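Local structure of uncharacterised protein (Vibrio cholerae, 5KKO) at residues F7-L12 with L40-P45. The protein is of unknown function but forms a small alpha-helical fold whose chains pair through an antiparallel beta ladder. Sequence-based numbering, arbitrary orientation.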
ATOM      1  N   PHE C   7      -2.198   4.994   8.569  1.00 20.85           N
ATOM      2  CA  PHE C   7      -2.155   5.993   9.616  1.00 19.65           C
ATOM      3  C   PHE C   7      -3.544   6.599   9.703  1.00 19.77           C
ATOM      4  O   PHE C   7      -4.254   6.662   8.683  1.00 24.05           O
ATOM      5  CB  PHE C   7      -1.107   7.050   9.266  1.00 18.60           C
ATOM      6  CG  PHE C   7       0.276   6.531   9.351  1.00 18.90           C
ATOM      7  CD1 PHE C   7       0.836   5.922   8.289  1.00 19.83           C
ATOM      8  CD2 PHE C   7       1.002   6.640  10.506  1.00 18.67           C
ATOM      9  CE1 PHE C   7       2.095   5.381   8.329  1.00 27.79           C
ATOM     10  CE2 PHE C   7       2.294   6.119  10.552  1.00 21.45           C
ATOM     11  CZ  PHE C   7       2.834   5.484   9.444  1.00 25.44           C
ATOM     12  N   GLN C   8      -3.948   6.999  10.874  1.00 19.61           N
ATOM     13  CA  GLN C   8      -5.232   7.638  11.031  1.00 20.05           C
ATOM     14  C   GLN C   8      -5.013   9.133  11.263  1.00 22.80           C
ATOM     15  O   GLN C   8      -4.153   9.497  11.946  1.00 34.46           O
ATOM     16  CB  GLN C   8      -6.042   7.048  12.175  1.00 31.44           C
ATOM     17  CG  GLN C   8      -6.462   5.603  11.949  1.00 40.38           C
ATOM     18  CD  GLN C   8      -7.932   5.299  12.229  1.00 56.20           C
ATOM     19  OE1 GLN C   8      -8.612   4.700  11.400  1.00 63.69           O
ATOM     20  NE2 GLN C   8      -8.423   5.688  13.412  1.00 61.56           N
ATOM     21  N   ILE C   9      -5.808   9.973  10.635  1.00 18.34           N
ATOM     22  CA  ILE C   9      -5.728  11.424  10.848  1.00 23.91           C
ATOM     23  C   ILE C   9      -7.101  11.950  11.265  1.00 17.84           C
ATOM     24  O   ILE C   9      -8.107  11.667  10.603  1.00 19.31           O
ATOM     25  CB  ILE C   9      -5.194  12.150   9.602  1.00 29.82           C
ATOM     26  CG1 ILE C   9      -5.180  13.654   9.850  1.00 28.75           C
ATOM     27  CG2 ILE C   9      -5.986  11.860   8.400  1.00 29.76           C
ATOM     28  CD1 ILE C   9      -4.813  14.372   8.663  1.00 34.26           C
ATOM     29  N   ASP C  10      -7.142  12.690  12.370  1.00 17.34           N
ATOM     30  CA  ASP C  10      -8.412  13.249  12.795  1.00 18.37           C
ATOM     31  C   ASP C  10      -8.871  14.324  11.815  1.00 18.22           C
ATOM     32  O   ASP C  10      -8.079  14.969  11.120  1.00 16.44           O
ATOM     33  CB  ASP C  10      -8.300  13.856  14.197  1.00 21.97           C
ATOM     34  CG  ASP C  10      -7.233  14.926  14.235  1.00 32.44           C
ATOM     35  OD1 ASP C  10      -6.028  14.572  14.175  1.00 36.87           O
ATOM     36  OD2 ASP C  10      -7.608  16.091  14.248  1.00 37.24           O
ATOM     37  N   GLU C  11     -10.179  14.541  11.802  1.00 18.43           N
ATOM     38  CA  GLU C  11     -10.774  15.501  10.875  1.00 16.78           C
ATOM     39  C   GLU C  11     -10.269  16.911  11.133  1.00 15.59           C
ATOM     40  O   GLU C  11     -10.005  17.660  10.177  1.00 15.32           O
ATOM     41  CB  GLU C  11     -12.307  15.412  10.970  1.00 23.39           C
ATOM     42  CG  GLU C  11     -13.003  16.359  10.014  1.00 25.98           C
ATOM     43  CD  GLU C  11     -14.468  16.033   9.910  1.00 42.27           C
ATOM     44  OE1 GLU C  11     -14.950  15.834   8.772  1.00 45.88           O
ATOM     45  OE2 GLU C  11     -15.126  15.950  10.974  1.00 49.51           O
ATOM     46  N   LEU C  12     -10.062  17.287  12.398  1.00 16.69           N
ATOM     47  CA  LEU C  12      -9.561  18.641  12.634  1.00 16.44           C
ATOM     48  C   LEU C  12      -8.192  18.856  11.993  1.00 16.06           C
ATOM     49  O   LEU C  12      -7.921  19.925  11.406  1.00 15.56           O
ATOM     50  CB  LEU C  12      -9.500  18.942  14.148  1.00 34.25           C
ATOM     51  CG  LEU C  12     -10.662  19.778  14.714  1.00 49.49           C
ATOM     52  CD1 LEU C  12     -10.474  21.267  14.385  1.00 49.44           C
ATOM     53  CD2 LEU C  12     -12.026  19.279  14.228  1.00 55.10           C
ATOM     54  N   LEU C  40       5.117  14.950   9.325  1.00 12.13           N
ATOM     55  CA  LEU C  40       6.085  14.255  10.160  1.00 11.95           C
ATOM     56  C   LEU C  40       5.489  13.869  11.518  1.00 11.06           C
ATOM     57  O   LEU C  40       5.809  12.815  12.081  1.00 15.41           O
ATOM     58  CB  LEU C  40       7.311  15.164  10.396  1.00 13.68           C
ATOM     59  CG  LEU C  40       8.160  15.384   9.149  1.00 12.84           C
ATOM     60  CD1 LEU C  40       9.273  16.360   9.563  1.00 15.33           C
ATOM     61  CD2 LEU C  40       8.854  14.082   8.743  1.00 17.25           C
ATOM     62  N   ASN C  41       4.617  14.719  12.062  1.00 10.68           N
ATOM     63  CA  ASN C  41       3.943  14.392  13.322  1.00 11.02           C
ATOM     64  C   ASN C  41       3.122  13.107  13.223  1.00 11.33           C
ATOM     65  O   ASN C  41       3.124  12.278  14.158  1.00 13.35           O
ATOM     66  CB  ASN C  41       3.046  15.577  13.685  1.00 11.58           C
ATOM     67  CG  ASN C  41       2.707  15.607  15.151  1.00 13.31           C
ATOM     68  OD1 ASN C  41       3.568  15.317  16.009  1.00 18.04           O
ATOM     69  ND2 ASN C  41       1.441  15.857  15.448  1.00 19.28           N
ATOM     70  N   ILE C  42       2.437  12.938  12.097  1.00 10.97           N
ATOM     71  CA  ILE C  42       1.681  11.703  11.874  1.00 11.68           C
ATOM     72  C   ILE C  42       2.610  10.493  11.716  1.00 11.43           C
ATOM     73  O   ILE C  42       2.328   9.400  12.251  1.00 12.96           O
ATOM     74  CB  ILE C  42       0.780  11.870  10.650  1.00 13.37           C
ATOM     75  CG1 ILE C  42      -0.286  12.988  10.881  1.00 16.39           C
ATOM     76  CG2 ILE C  42       0.120  10.521  10.242  1.00 16.40           C
ATOM     77  CD1 ILE C  42      -0.906  13.541   9.550  1.00 20.10           C
ATOM     78  N   LYS C  43       3.715  10.669  10.985  1.00 14.90           N
ATOM     79  CA  LYS C  43       4.649   9.574  10.649  1.00 13.82           C
ATOM     80  C   LYS C  43       5.445   9.109  11.864  1.00 16.15           C
ATOM     81  O   LYS C  43       5.766   7.902  11.989  1.00 18.68           O
ATOM     82  CB  LYS C  43       5.583  10.087   9.531  1.00 14.76           C
ATOM     83  CG  LYS C  43       6.766   9.208   9.162  1.00 23.27           C
ATOM     84  CD  LYS C  43       6.421   8.304   8.064  1.00 24.78           C
ATOM     85  CE  LYS C  43       7.629   7.407   7.689  1.00 20.39           C
ATOM     86  NZ  LYS C  43       7.187   6.381   6.743  1.00 22.46           N
ATOM     87  N   THR C  44       5.798  10.055  12.771  1.00 20.70           N
ATOM     88  CA  THR C  44       6.845   9.811  13.785  1.00 19.44           C
ATOM     89  C   THR C  44       6.226   9.150  14.987  1.00 21.00           C
ATOM     90  O   THR C  44       5.190   9.618  15.471  1.00 23.10           O
ATOM     91  CB  THR C  44       7.493  11.106  14.224  1.00 18.88           C
ATOM     92  OG1 THR C  44       8.162  11.683  13.093  1.00 17.55           O
ATOM     93  CG2 THR C  44       8.589  10.798  15.260  1.00 17.71           C
ATOM     94  N   PRO C  45       6.818   8.090  15.495  1.00 25.51           N
ATOM     95  CA  PRO C  45       6.179   7.425  16.614  1.00 32.35           C
ATOM     96  C   PRO C  45       5.929   8.436  17.721  1.00 40.20           C
ATOM     97  O   PRO C  45       6.789   9.158  18.065  1.00 33.08           O
ATOM     98  CB  PRO C  45       7.166   6.364  16.990  1.00 31.69           C
ATOM     99  CG  PRO C  45       7.940   6.079  15.781  1.00 30.45           C
ATOM    100  CD  PRO C  45       7.870   7.280  14.900  1.00 27.29           C
TER
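Ile42, on the last turn of helix 28-43, points toward strand 2-10 and splits its two branches between Phe7 and Ile9, a worked example of one branched side chain touching two residues on the same face of a strand. Its CG2, set anti to the backbone N, lies 3.8 Å from Phe7 CB at the root of the ring. The other branch reaches Ile9, where the two CD1 methyls meet at 4.1 Å; an extended Ile9 chain (chi1 178°, chi2 -174°) carries its methyl that far. The Phe7 ring slants past the last carbonyls, CD2 3.5 Å from Ile42 O and CE2 4.2 Å from Lys43 O, which accepts a hydrogen bond from Asn2 of a third subunit. No hydrogen bond crosses between the segments.

The loose side lies at Thr44 and outer Lys43. Solvent-exposed Thr44 bonds back to Leu40 O through both N and OG1. Lys43 leaves its backbone away from the strand, yet its CD passes 4.8 Å from Phe7 CZ before NZ bonds to Asn15 of a second subunit. Strand residues 7-10 pair with that subunit, giving a helix packed on one face of an intersubunit antiparallel beta sheet, within a strand-helix-helix chain.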